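Local structure of Poly(beta-D-mannuronate) C5 epimerase (Pseudomonas syringae pv. tomato, 4NK6) at residues L187-S192 with S215-T220; Y249-R254 with H274-G279; I298-D303 with L322-V327. The protein converts beta-D-mannuronate residues of the polysaccharide alginate to alpha-L-guluronate in the periplasm and helps guide the new polymer toward the outer membrane. One frame throughout, in Å; residues are numbered along the deposited sequence.

Contacts 1 and 3 pair parallel strands of neighbouring coils of the right-handed beta-helix and the turns after them; contact 2 joins the end of strand 246-251 and its turn to the loop after strand 269-274. Contact 1 is buried, and two aromatic rings dominate its chemistry. Contacts 2 and 3 are partly buried and more polar, with charged side chains on their turns. Contact 2 holds H274, the inferred proton acceptor, and S299 of contact 3 lies about 4 Å from it between side chains. Contacts 1 and 2 adjoin, since strands 215-217 and 246-251 are neighbours and I216 touches Y249. Contacts 2 and 3 touch through D275 and S299; contacts 1 and 3 do not meet.

Contact 1 (L187-S192 with S215-T220); sequences LTWGGS and SISQYT
W189 and Y219 meet where two neighbouring parallel strands of the right-handed beta-helix run into their turns. The ring planes are nearly parallel, 7° apart, but slid so far that they barely overlap. W189 CB sits over the Y219 face in a CH-pi contact, 4.0 Å from the ring centroid, and W189 CG lies against Y219 CE1. G190 N lies over a Y219 face, offset toward the rim. Y219 CD1 lies over one face of the indole and L187 CG over the opposite one, both toward the rim. Q218 O comes to the indole edge, 3.5 Å from W189 CZ3. The polar ends of both rings have outside partners: W189 NE1 bonds to G63 O and Y219 OH to E153.

Backbone bonds align the strands. T188 N donates to S215 O at 2.9 Å, and S217 N to T188 O. T188 and I216 lie side by side, with T188 OG1 3.3 Å from I216 CD1.

Bonds within each segment shape the turns. W189 begins a type II turn, and its O accepts S192 N and S192 OG. S217 OG stands anti to its own N (chi1 -175°) and donates to Q218 O; the dimethylated lysine at position 210 also bonds to this OG. Q218 bends at chi2, 57°, bringing its OE1 back to Y219 N, 2.8 Å away in the amide plane and on a lone pair of OE1.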
ATOM      1  N   LEU A 187      -1.202  11.660   1.853  1.00 29.81           N
ATOM      2  CA  LEU A 187      -2.540  11.275   1.427  1.00 30.55           C
ATOM      3  C   LEU A 187      -2.822  11.948   0.103  1.00 30.88           C
ATOM      4  O   LEU A 187      -2.632  13.149  -0.026  1.00 37.49           O
ATOM      5  CB  LEU A 187      -3.584  11.728   2.464  1.00 31.51           C
ATOM      6  CG  LEU A 187      -5.065  11.673   2.053  1.00 31.41           C
ATOM      7  CD1 LEU A 187      -5.479  10.244   1.730  1.00 29.61           C
ATOM      8  CD2 LEU A 187      -5.988  12.268   3.123  1.00 32.59           C
ATOM      9  N   THR A 188      -3.247  11.180  -0.891  1.00 31.99           N
ATOM     10  CA  THR A 188      -3.687  11.770  -2.155  1.00 32.95           C
ATOM     11  C   THR A 188      -5.141  11.395  -2.423  1.00 33.10           C
ATOM     12  O   THR A 188      -5.622  10.354  -1.939  1.00 33.69           O
ATOM     13  CB  THR A 188      -2.786  11.366  -3.349  1.00 36.56           C
ATOM     14  OG1 THR A 188      -3.038  10.002  -3.708  1.00 33.41           O
ATOM     15  CG2 THR A 188      -1.314  11.534  -2.986  1.00 33.19           C
ATOM     16  N   TRP A 189      -5.828  12.242  -3.186  1.00 31.58           N
ATOM     17  CA  TRP A 189      -7.275  12.132  -3.381  1.00 32.40           C
ATOM     18  C   TRP A 189      -7.649  11.832  -4.828  1.00 36.60           C
ATOM     19  O   TRP A 189      -6.785  11.763  -5.700  1.00 39.55           O
ATOM     20  CB  TRP A 189      -7.990  13.423  -2.943  1.00 34.82           C
ATOM     21  CG  TRP A 189      -8.159  13.595  -1.454  1.00 33.98           C
ATOM     22  CD1 TRP A 189      -7.680  14.625  -0.687  1.00 37.05           C
ATOM     23  CD2 TRP A 189      -8.868  12.721  -0.554  1.00 35.32           C
ATOM     24  NE1 TRP A 189      -8.043  14.441   0.634  1.00 35.52           N
ATOM     25  CE2 TRP A 189      -8.774  13.286   0.739  1.00 34.56           C
ATOM     26  CE3 TRP A 189      -9.575  11.522  -0.718  1.00 33.25           C
ATOM     27  CZ2 TRP A 189      -9.356  12.685   1.864  1.00 36.69           C
ATOM     28  CZ3 TRP A 189     -10.151  10.922   0.406  1.00 32.06           C
ATOM     29  CH2 TRP A 189     -10.038  11.506   1.675  1.00 34.85           C
ATOM     30  N   GLY A 190      -8.947  11.673  -5.080  1.00 34.71           N
ATOM     31  CA  GLY A 190      -9.434  11.395  -6.418  1.00 35.91           C
ATOM     32  C   GLY A 190      -8.960  12.422  -7.431  1.00 39.06           C
ATOM     33  O   GLY A 190      -8.970  13.620  -7.151  1.00 39.91           O
ATOM     34  N   GLY A 191      -8.527  11.950  -8.601  1.00 37.91           N
ATOM     35  CA  GLY A 191      -8.089  12.826  -9.668  1.00 39.47           C
ATOM     36  C   GLY A 191      -6.633  13.245  -9.554  1.00 45.48           C
ATOM     37  O   GLY A 191      -6.133  13.960 -10.403  1.00 43.80           O
ATOM     38  N   SER A 192      -5.951  12.812  -8.500  1.00 41.00           N
ATOM     39  CA  SER A 192      -4.544  13.142  -8.335  1.00 41.93           C
ATOM     40  C   SER A 192      -3.635  12.177  -9.102  1.00 43.24           C
ATOM     41  O   SER A 192      -4.000  11.032  -9.368  1.00 39.62           O
ATOM     42  CB  SER A 192      -4.171  13.117  -6.852  1.00 40.54           C
ATOM     43  OG  SER A 192      -4.183  11.787  -6.345  1.00 35.29           O
ATOM     44  N   SER A 215      -1.181   6.975   1.529  1.00 28.16           N
ATOM     45  CA  SER A 215      -2.517   6.523   1.172  1.00 29.06           C
ATOM     46  C   SER A 215      -2.966   7.192  -0.107  1.00 31.84           C
ATOM     47  O   SER A 215      -2.927   8.411  -0.209  1.00 36.40           O
ATOM     48  CB  SER A 215      -3.525   6.871   2.282  1.00 28.34           C
ATOM     49  OG  SER A 215      -3.224   6.191   3.484  1.00 29.26           O
ATOM     50  N   ILE A 216      -3.404   6.381  -1.068  1.00 33.77           N
ATOM     51  CA  ILE A 216      -3.914   6.851  -2.351  1.00 35.49           C
ATOM     52  C   ILE A 216      -5.415   6.569  -2.340  1.00 38.20           C
ATOM     53  O   ILE A 216      -5.817   5.436  -2.147  1.00 32.84           O
ATOM     54  CB  ILE A 216      -3.262   6.064  -3.509  1.00 31.09           C
ATOM     55  CG1 ILE A 216      -1.741   5.982  -3.312  1.00 35.38           C
ATOM     56  CG2 ILE A 216      -3.625   6.666  -4.855  1.00 29.88           C
ATOM     57  CD1 ILE A 216      -1.029   7.352  -3.389  1.00 37.92           C
ATOM     58  N   SER A 217      -6.255   7.575  -2.554  1.00 34.04           N
ATOM     59  CA  SER A 217      -7.672   7.360  -2.288  1.00 32.03           C
ATOM     60  C   SER A 217      -8.645   8.181  -3.109  1.00 34.35           C
ATOM     61  O   SER A 217      -8.522   9.402  -3.214  1.00 33.29           O
ATOM     62  CB  SER A 217      -7.962   7.605  -0.797  1.00 37.67           C
ATOM     63  OG  SER A 217      -9.309   7.302  -0.464  1.00 33.55           O
ATOM     64  N   GLN A 218      -9.644   7.507  -3.664  1.00 32.65           N
ATOM     65  CA  GLN A 218     -10.805   8.208  -4.183  1.00 34.96           C
ATOM     66  C   GLN A 218     -11.464   8.967  -3.024  1.00 36.09           C
ATOM     67  O   GLN A 218     -11.318   8.577  -1.860  1.00 37.04           O
ATOM     68  CB  GLN A 218     -11.778   7.197  -4.803  1.00 32.91           C
ATOM     69  CG  GLN A 218     -13.081   7.777  -5.350  1.00 35.26           C
ATOM     70  CD  GLN A 218     -12.865   8.857  -6.415  1.00 41.87           C
ATOM     71  OE1 GLN A 218     -12.595  10.011  -6.094  1.00 42.16           O
ATOM     72  NE2 GLN A 218     -12.996   8.480  -7.681  1.00 38.09           N
ATOM     73  N   TYR A 219     -12.177  10.048  -3.331  1.00 36.65           N
ATOM     74  CA  TYR A 219     -12.964  10.752  -2.318  1.00 36.92           C
ATOM     75  C   TYR A 219     -14.023   9.819  -1.723  1.00 40.21           C
ATOM     76  O   TYR A 219     -14.318   8.764  -2.293  1.00 42.03           O
ATOM     77  CB  TYR A 219     -13.661  11.969  -2.927  1.00 36.37           C
ATOM     78  CG  TYR A 219     -12.735  13.095  -3.327  1.00 40.96           C
ATOM     79  CD1 TYR A 219     -12.208  13.954  -2.372  1.00 40.25           C
ATOM     80  CD2 TYR A 219     -12.402  13.311  -4.664  1.00 45.15           C
ATOM     81  CE1 TYR A 219     -11.363  14.988  -2.729  1.00 44.61           C
ATOM     82  CE2 TYR A 219     -11.559  14.346  -5.031  1.00 43.97           C
ATOM     83  CZ  TYR A 219     -11.046  15.183  -4.055  1.00 44.23           C
ATOM     84  OH  TYR A 219     -10.206  16.217  -4.397  1.00 44.84           O
ATOM     85  N   THR A 220     -14.590  10.212  -0.581  1.00 39.26           N
ATOM     86  CA  THR A 220     -15.698   9.471   0.023  1.00 44.71           C
ATOM     87  C   THR A 220     -16.842   9.400  -0.985  1.00 46.42           C
ATOM     88  O   THR A 220     -16.921  10.242  -1.879  1.00 50.32           O
ATOM     89  CB  THR A 220     -16.204  10.146   1.333  1.00 42.85           C
ATOM     90  OG1 THR A 220     -16.591  11.499   1.062  1.00 43.34           O
ATOM     91  CG2 THR A 220     -15.125  10.132   2.411  1.00 40.04           C
TER

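Contact 2 (Y249-R254 with H274-G279); sequences YCYETR and HDRSHG
Y251 lays the CD2 edge of its ring against D275, with D275 OD2 near the ring plane and 3.2 Å from CD2. The two residues belong to neighbouring coils of the right-handed beta-helix, at the end of strand 246-251 and just after strand 269-274. R276 runs alongside Y251, its guanidinium nearly perpendicular to the ring (86°). R276 forms a salt bridge with E252: its NE and NH1 both grip E252 OE2, side-on, with NH1 at 2.9 Å. The oxygen lies in the guanidinium plane but is met on its anti side.

S277 OG joins the turns: it accepts T253 N at 3.0 Å and donates to H274 O. Backbone bonds run from E252 N to D275 O and from H278 N to T253 O.

H274, the inferred proton acceptor, packs its CB 3.7 Å from Y249 CE1, the two rings oblique to each other. A water lies between Y249 OH and D275 OD2; its bond to OD2 is weak. D275 OD1 forms a salt bridge with R300 of the next coil. The same OD1 takes H274 ND1, 2.9 Å away at 176°, with the nitrogen standing above the carboxylate plane.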
ATOM      1  N   TYR A 249      -1.225   2.125   1.220  1.00 30.29           N
ATOM      2  CA  TYR A 249      -2.655   1.862   1.246  1.00 27.46           C
ATOM      3  C   TYR A 249      -3.299   2.524   0.046  1.00 33.66           C
ATOM      4  O   TYR A 249      -2.876   3.602  -0.373  1.00 30.85           O
ATOM      5  CB  TYR A 249      -3.275   2.431   2.535  1.00 28.99           C
ATOM      6  CG  TYR A 249      -4.795   2.438   2.550  1.00 32.29           C
ATOM      7  CD1 TYR A 249      -5.512   1.324   2.975  1.00 30.83           C
ATOM      8  CD2 TYR A 249      -5.510   3.560   2.148  1.00 30.72           C
ATOM      9  CE1 TYR A 249      -6.902   1.320   2.994  1.00 30.72           C
ATOM     10  CE2 TYR A 249      -6.904   3.566   2.162  1.00 33.82           C
ATOM     11  CZ  TYR A 249      -7.589   2.444   2.589  1.00 34.82           C
ATOM     12  OH  TYR A 249      -8.966   2.442   2.604  1.00 37.39           O
ATOM     13  N   CYS A 250      -4.324   1.889  -0.509  1.00 29.40           N
ATOM     14  CA  CYS A 250      -5.155   2.583  -1.483  1.00 33.13           C
ATOM     15  C   CYS A 250      -6.630   2.185  -1.424  1.00 33.60           C
ATOM     16  O   CYS A 250      -6.990   1.144  -0.873  1.00 29.52           O
ATOM     17  CB  CYS A 250      -4.593   2.471  -2.909  1.00 34.92           C
ATOM     18  SG  CYS A 250      -4.639   0.824  -3.638  1.00 32.66           S
ATOM     19  N   TYR A 251      -7.472   3.037  -1.996  1.00 29.96           N
ATOM     20  CA  TYR A 251      -8.919   2.876  -1.975  1.00 28.82           C
ATOM     21  C   TYR A 251      -9.452   3.360  -3.312  1.00 34.92           C
ATOM     22  O   TYR A 251      -9.177   4.499  -3.708  1.00 37.91           O
ATOM     23  CB  TYR A 251      -9.508   3.732  -0.840  1.00 28.25           C
ATOM     24  CG  TYR A 251     -11.021   3.920  -0.867  1.00 30.86           C
ATOM     25  CD1 TYR A 251     -11.601   4.984  -1.556  1.00 33.21           C
ATOM     26  CD2 TYR A 251     -11.862   3.057  -0.173  1.00 32.93           C
ATOM     27  CE1 TYR A 251     -12.978   5.170  -1.575  1.00 32.80           C
ATOM     28  CE2 TYR A 251     -13.248   3.230  -0.184  1.00 32.61           C
ATOM     29  CZ  TYR A 251     -13.795   4.292  -0.887  1.00 36.97           C
ATOM     30  OH  TYR A 251     -15.159   4.474  -0.905  1.00 36.42           O
ATOM     31  N   GLU A 252     -10.208   2.504  -3.995  1.00 33.49           N
ATOM     32  CA  GLU A 252     -10.750   2.805  -5.317  1.00 36.56           C
ATOM     33  C   GLU A 252      -9.719   3.486  -6.229  1.00 38.12           C
ATOM     34  O   GLU A 252      -9.967   4.553  -6.794  1.00 40.93           O
ATOM     35  CB  GLU A 252     -12.037   3.624  -5.188  1.00 35.98           C
ATOM     36  CG  GLU A 252     -13.193   2.808  -4.625  1.00 35.79           C
ATOM     37  CD  GLU A 252     -14.505   3.566  -4.612  1.00 43.67           C
ATOM     38  OE1 GLU A 252     -14.566   4.655  -5.222  1.00 41.30           O
ATOM     39  OE2 GLU A 252     -15.473   3.074  -3.989  1.00 41.12           O
ATOM     40  N   THR A 253      -8.557   2.849  -6.345  1.00 38.87           N
ATOM     41  CA  THR A 253      -7.413   3.390  -7.069  1.00 36.22           C
ATOM     42  C   THR A 253      -7.186   2.567  -8.325  1.00 38.95           C
ATOM     43  O   THR A 253      -7.436   1.360  -8.328  1.00 39.28           O
ATOM     44  CB  THR A 253      -6.166   3.369  -6.156  1.00 36.68           C
ATOM     45  OG1 THR A 253      -6.335   4.336  -5.116  1.00 34.47           O
ATOM     46  CG2 THR A 253      -4.884   3.680  -6.921  1.00 34.76           C
ATOM     47  N   ARG A 254      -6.742   3.205  -9.405  1.00 35.42           N
ATOM     48  CA  ARG A 254      -6.546   2.482 -10.656  1.00 34.26           C
ATOM     49  C   ARG A 254      -5.095   2.471 -11.123  1.00 40.63           C
ATOM     50  O   ARG A 254      -4.384   3.471 -11.008  1.00 41.17           O
ATOM     51  CB  ARG A 254      -7.435   3.059 -11.760  1.00 39.08           C
ATOM     52  CG  ARG A 254      -7.037   4.461 -12.191  1.00 47.64           C
ATOM     53  CD  ARG A 254      -7.761   4.900 -13.453  1.00 52.73           C
ATOM     54  NE  ARG A 254      -7.277   6.199 -13.913  1.00 61.01           N
ATOM     55  CZ  ARG A 254      -6.259   6.367 -14.757  1.00 61.40           C
ATOM     56  NH1 ARG A 254      -5.606   5.316 -15.248  1.00 51.13           N
ATOM     57  NH2 ARG A 254      -5.895   7.591 -15.113  1.00 61.21           N
ATOM     58  N   HIS A 274      -6.735  -1.715  -1.313  1.00 31.01           N
ATOM     59  CA  HIS A 274      -8.053  -1.987  -0.748  1.00 27.98           C
ATOM     60  C   HIS A 274      -9.186  -1.517  -1.644  1.00 34.31           C
ATOM     61  O   HIS A 274      -9.000  -0.666  -2.524  1.00 28.49           O
ATOM     62  CB  HIS A 274      -8.201  -1.252   0.600  1.00 29.18           C
ATOM     63  CG  HIS A 274      -8.413  -2.156   1.778  1.00 31.76           C
ATOM     64  ND1 HIS A 274      -9.667  -2.523   2.219  1.00 37.04           N
ATOM     65  CD2 HIS A 274      -7.530  -2.748   2.619  1.00 32.66           C
ATOM     66  CE1 HIS A 274      -9.550  -3.313   3.273  1.00 34.88           C
ATOM     67  NE2 HIS A 274      -8.265  -3.463   3.539  1.00 35.98           N
ATOM     68  N   ASP A 275     -10.365  -2.070  -1.383  1.00 29.49           N
ATOM     69  CA  ASP A 275     -11.639  -1.466  -1.775  1.00 29.54           C
ATOM     70  C   ASP A 275     -11.781  -1.092  -3.244  1.00 32.79           C
ATOM     71  O   ASP A 275     -11.761   0.091  -3.597  1.00 35.39           O
ATOM     72  CB  ASP A 275     -11.928  -0.239  -0.905  1.00 30.89           C
ATOM     73  CG  ASP A 275     -12.299  -0.606   0.532  1.00 38.25           C
ATOM     74  OD1 ASP A 275     -12.154  -1.779   0.930  1.00 39.90           O
ATOM     75  OD2 ASP A 275     -12.727   0.289   1.272  1.00 48.03           O
ATOM     76  N   ARG A 276     -11.944  -2.104  -4.087  1.00 35.06           N
ATOM     77  CA  ARG A 276     -12.276  -1.906  -5.493  1.00 32.09           C
ATOM     78  C   ARG A 276     -11.182  -1.165  -6.270  1.00 30.83           C
ATOM     79  O   ARG A 276     -11.456  -0.489  -7.246  1.00 33.71           O
ATOM     80  CB  ARG A 276     -13.648  -1.218  -5.630  1.00 39.13           C
ATOM     81  CG  ARG A 276     -14.788  -1.987  -4.926  1.00 34.67           C
ATOM     82  CD  ARG A 276     -16.068  -1.144  -4.736  1.00 34.30           C
ATOM     83  NE  ARG A 276     -15.836   0.017  -3.870  1.00 37.88           N
ATOM     84  CZ  ARG A 276     -15.726  -0.041  -2.541  1.00 40.19           C
ATOM     85  NH1 ARG A 276     -15.520   1.065  -1.836  1.00 38.53           N
ATOM     86  NH2 ARG A 276     -15.834  -1.202  -1.908  1.00 36.44           N
ATOM     87  N   SER A 277      -9.939  -1.290  -5.825  1.00 31.32           N
ATOM     88  CA  SER A 277      -8.819  -0.848  -6.639  1.00 33.18           C
ATOM     89  C   SER A 277      -8.603  -1.927  -7.707  1.00 35.54           C
ATOM     90  O   SER A 277      -9.023  -3.072  -7.526  1.00 34.49           O
ATOM     91  CB  SER A 277      -7.569  -0.657  -5.772  1.00 36.53           C
ATOM     92  OG  SER A 277      -7.771   0.353  -4.782  1.00 33.89           O
ATOM     93  N   HIS A 278      -7.967  -1.577  -8.821  1.00 34.43           N
ATOM     94  CA  HIS A 278      -7.844  -2.520  -9.926  1.00 34.92           C
ATOM     95  C   HIS A 278      -6.715  -2.152 -10.892  1.00 36.95           C
ATOM     96  O   HIS A 278      -6.375  -0.980 -11.046  1.00 37.16           O
ATOM     97  CB  HIS A 278      -9.170  -2.571 -10.685  1.00 32.92           C
ATOM     98  CG  HIS A 278      -9.621  -1.229 -11.170  1.00 41.61           C
ATOM     99  ND1 HIS A 278      -9.288  -0.739 -12.415  1.00 42.16           N
ATOM    100  CD2 HIS A 278     -10.343  -0.256 -10.563  1.00 39.46           C
ATOM    101  CE1 HIS A 278      -9.804   0.469 -12.563  1.00 43.22           C
ATOM    102  NE2 HIS A 278     -10.449   0.786 -11.454  1.00 40.01           N
ATOM    103  N   GLY A 279      -6.153  -3.161 -11.558  1.00 35.05           N
ATOM    104  CA  GLY A 279      -5.104  -2.938 -12.538  1.00 37.02           C
ATOM    105  C   GLY A 279      -3.789  -2.618 -11.858  1.00 38.24           C
ATOM    106  O   GLY A 279      -2.880  -2.079 -12.468  1.00 36.35           O
TER
HETATM  107  O   HOH W   1     -10.490   0.553   3.352  1.00 46.39           O

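Contact 3 (I298-D303 with L322-V327); sequences ISREVD and LDRNSV
S299 OG donates to D323 OD2 at 2.7 Å. S299 and D323 share a face of the sheet, and with both side chains anti to the backbone N (chi1 178° and 179°) the hydroxyl and carboxylate come together. OD2 is met by the serine on its anti side. Its syn lone pair takes R324 NH1 at 2.9 Å in a salt bridge, in the guanidinium plane, so two donors hold this oxygen. These contacts lie close to H274, the inferred proton acceptor, on which S299 packs.

D323 O also has two donors. R300 N and S326 OG reach it from opposite faces of the carbonyl plane. S326 OG in turn accepts V302 N at 3.1 Å. It thus relays between the two turns, bonded to a carbonyl of its own segment and an amide of the other. D323 N also donates to I298 O, and E301 N to R324 O.

This is the stacking of consecutive coils in a right-handed beta-helix, where strands 296-299 and 320-323 pair in parallel and their turns repeat the same path. On the face opposite S299 and D323, I298 and L322 lie side by side, CD1 of the isoleucine 3.9 Å from CG of the leucine.

R300 and R324 also run alongside each other, with R300 NH2 3.6 Å from R324 NE. Both of these nitrogens form salt bridges with D407 OD2, which probably balances the paired charges. At the far end, D303 OD1 accepts V327 N at 2.9 Å, and V327 CG2 lies 3.7 Å from the same D303 OD1.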
ATOM      1  N   ILE A 298      -4.118  -7.675  -0.547  1.00 27.40           N
ATOM      2  CA  ILE A 298      -5.137  -6.917  -1.255  1.00 26.27           C
ATOM      3  C   ILE A 298      -6.491  -7.374  -0.723  1.00 32.05           C
ATOM      4  O   ILE A 298      -6.720  -8.570  -0.531  1.00 32.27           O
ATOM      5  CB  ILE A 298      -5.032  -7.072  -2.782  1.00 27.41           C
ATOM      6  CG1 ILE A 298      -5.363  -8.503  -3.225  1.00 29.91           C
ATOM      7  CG2 ILE A 298      -3.623  -6.686  -3.259  1.00 27.77           C
ATOM      8  CD1 ILE A 298      -5.223  -8.708  -4.735  1.00 28.75           C
ATOM      9  N   SER A 299      -7.376  -6.419  -0.443  1.00 29.78           N
ATOM     10  CA  SER A 299      -8.608  -6.746   0.255  1.00 29.05           C
ATOM     11  C   SER A 299      -9.801  -5.951  -0.241  1.00 33.62           C
ATOM     12  O   SER A 299      -9.729  -4.730  -0.424  1.00 33.62           O
ATOM     13  CB  SER A 299      -8.435  -6.540   1.765  1.00 29.64           C
ATOM     14  OG  SER A 299      -9.642  -6.810   2.447  1.00 33.26           O
ATOM     15  N   ARG A 300     -10.895  -6.674  -0.449  1.00 31.29           N
ATOM     16  CA  ARG A 300     -12.196  -6.124  -0.833  1.00 29.00           C
ATOM     17  C   ARG A 300     -12.276  -5.693  -2.284  1.00 33.02           C
ATOM     18  O   ARG A 300     -12.189  -4.503  -2.611  1.00 34.85           O
ATOM     19  CB  ARG A 300     -12.708  -5.025   0.116  1.00 27.73           C
ATOM     20  CG  ARG A 300     -14.191  -4.699  -0.137  1.00 34.57           C
ATOM     21  CD  ARG A 300     -14.799  -3.759   0.898  1.00 37.76           C
ATOM     22  NE  ARG A 300     -14.980  -4.400   2.196  1.00 37.86           N
ATOM     23  CZ  ARG A 300     -14.310  -4.070   3.298  1.00 42.04           C
ATOM     24  NH1 ARG A 300     -13.418  -3.085   3.270  1.00 37.89           N
ATOM     25  NH2 ARG A 300     -14.553  -4.713   4.438  1.00 38.68           N
ATOM     26  N   GLU A 301     -12.467  -6.688  -3.140  1.00 31.01           N
ATOM     27  CA  GLU A 301     -12.573  -6.500  -4.583  1.00 32.80           C
ATOM     28  C   GLU A 301     -11.405  -5.748  -5.184  1.00 31.23           C
ATOM     29  O   GLU A 301     -11.582  -4.870  -6.023  1.00 29.82           O
ATOM     30  CB  GLU A 301     -13.895  -5.824  -4.953  1.00 35.17           C
ATOM     31  CG  GLU A 301     -15.102  -6.523  -4.353  1.00 38.15           C
ATOM     32  CD  GLU A 301     -16.383  -6.072  -5.007  1.00 42.79           C
ATOM     33  OE1 GLU A 301     -17.016  -5.136  -4.485  1.00 45.51           O
ATOM     34  OE2 GLU A 301     -16.736  -6.642  -6.059  1.00 41.30           O
ATOM     35  N   VAL A 302     -10.198  -6.083  -4.758  1.00 36.77           N
ATOM     36  CA  VAL A 302      -9.053  -5.646  -5.524  1.00 34.44           C
ATOM     37  C   VAL A 302      -8.918  -6.656  -6.654  1.00 36.20           C
ATOM     38  O   VAL A 302      -8.610  -7.829  -6.423  1.00 34.73           O
ATOM     39  CB  VAL A 302      -7.792  -5.534  -4.674  1.00 30.62           C
ATOM     40  CG1 VAL A 302      -6.641  -5.020  -5.531  1.00 27.38           C
ATOM     41  CG2 VAL A 302      -8.050  -4.578  -3.518  1.00 29.91           C
ATOM     42  N   ASP A 303      -9.199  -6.200  -7.874  1.00 35.28           N
ATOM     43  CA  ASP A 303      -9.382  -7.098  -9.011  1.00 37.18           C
ATOM     44  C   ASP A 303      -8.410  -6.816 -10.150  1.00 39.86           C
ATOM     45  O   ASP A 303      -7.875  -5.714 -10.258  1.00 36.22           O
ATOM     46  CB  ASP A 303     -10.822  -7.003  -9.549  1.00 29.68           C
ATOM     47  CG  ASP A 303     -11.863  -7.458  -8.539  1.00 41.80           C
ATOM     48  OD1 ASP A 303     -11.474  -8.013  -7.490  1.00 37.69           O
ATOM     49  OD2 ASP A 303     -13.075  -7.274  -8.798  1.00 40.15           O
ATOM     50  N   LEU A 322      -4.860 -12.559  -0.460  1.00 29.16           N
ATOM     51  CA  LEU A 322      -5.959 -12.055  -1.297  1.00 29.36           C
ATOM     52  C   LEU A 322      -7.247 -12.228  -0.494  1.00 29.86           C
ATOM     53  O   LEU A 322      -7.611 -13.352  -0.149  1.00 31.51           O
ATOM     54  CB  LEU A 322      -6.071 -12.840  -2.608  1.00 30.58           C
ATOM     55  CG  LEU A 322      -5.102 -12.528  -3.761  1.00 39.53           C
ATOM     56  CD1 LEU A 322      -3.655 -12.582  -3.334  1.00 33.29           C
ATOM     57  CD2 LEU A 322      -5.342 -13.476  -4.934  1.00 36.65           C
ATOM     58  N   ASP A 323      -7.928 -11.123  -0.196  1.00 25.21           N
ATOM     59  CA  ASP A 323      -9.011 -11.135   0.790  1.00 31.93           C
ATOM     60  C   ASP A 323     -10.303 -10.519   0.249  1.00 33.28           C
ATOM     61  O   ASP A 323     -10.265  -9.610  -0.593  1.00 31.88           O
ATOM     62  CB  ASP A 323      -8.557 -10.373   2.043  1.00 36.28           C
ATOM     63  CG  ASP A 323      -9.626 -10.315   3.135  1.00 33.69           C
ATOM     64  OD1 ASP A 323     -10.157 -11.373   3.519  1.00 30.51           O
ATOM     65  OD2 ASP A 323      -9.931  -9.205   3.612  1.00 34.72           O
ATOM     66  N   ARG A 324     -11.437 -11.015   0.738  1.00 34.82           N
ATOM     67  CA  ARG A 324     -12.742 -10.382   0.502  1.00 34.04           C
ATOM     68  C   ARG A 324     -13.078 -10.151  -0.973  1.00 36.98           C
ATOM     69  O   ARG A 324     -13.187  -9.006  -1.430  1.00 32.70           O
ATOM     70  CB  ARG A 324     -12.857  -9.071   1.296  1.00 33.95           C
ATOM     71  CG  ARG A 324     -13.096  -9.281   2.795  1.00 35.24           C
ATOM     72  CD  ARG A 324     -13.077  -7.979   3.602  1.00 35.95           C
ATOM     73  NE  ARG A 324     -13.651  -8.161   4.940  1.00 37.75           N
ATOM     74  CZ  ARG A 324     -13.007  -8.723   5.964  1.00 40.76           C
ATOM     75  NH1 ARG A 324     -11.763  -9.162   5.811  1.00 33.19           N
ATOM     76  NH2 ARG A 324     -13.608  -8.846   7.144  1.00 38.80           N
ATOM     77  N   ASN A 325     -13.235 -11.245  -1.709  1.00 34.04           N
ATOM     78  CA  ASN A 325     -13.737 -11.191  -3.078  1.00 30.22           C
ATOM     79  C   ASN A 325     -12.831 -10.383  -4.018  1.00 31.69           C
ATOM     80  O   ASN A 325     -13.303  -9.650  -4.895  1.00 32.61           O
ATOM     81  CB  ASN A 325     -15.188 -10.673  -3.086  1.00 29.45           C
ATOM     82  CG  ASN A 325     -15.914 -10.983  -4.378  1.00 41.31           C
ATOM     83  OD1 ASN A 325     -15.560 -11.924  -5.091  1.00 42.51           O
ATOM     84  ND2 ASN A 325     -16.944 -10.189  -4.688  1.00 39.33           N
ATOM     85  N   SER A 326     -11.523 -10.528  -3.824  1.00 33.05           N
ATOM     86  CA  SER A 326     -10.530  -9.965  -4.731  1.00 29.06           C
ATOM     87  C   SER A 326     -10.218 -10.990  -5.815  1.00 33.31           C
ATOM     88  O   SER A 326      -9.609 -12.028  -5.535  1.00 34.98           O
ATOM     89  CB  SER A 326      -9.257  -9.598  -3.965  1.00 29.75           C
ATOM     90  OG  SER A 326      -9.508  -8.546  -3.048  1.00 30.74           O
ATOM     91  N   VAL A 327     -10.640 -10.705  -7.048  1.00 34.53           N
ATOM     92  CA  VAL A 327     -10.669 -11.718  -8.108  1.00 33.61           C
ATOM     93  C   VAL A 327      -9.968 -11.281  -9.401  1.00 37.48           C
ATOM     94  O   VAL A 327      -9.735 -10.097  -9.614  1.00 38.53           O
ATOM     95  CB  VAL A 327     -12.139 -12.117  -8.454  1.00 40.09           C
ATOM     96  CG1 VAL A 327     -12.925 -12.434  -7.184  1.00 40.93           C
ATOM     97  CG2 VAL A 327     -12.835 -11.010  -9.240  1.00 36.77           C
TER
HETATM   98  O   HOH W   2     -14.827  -8.660  -7.051  1.00 45.13           O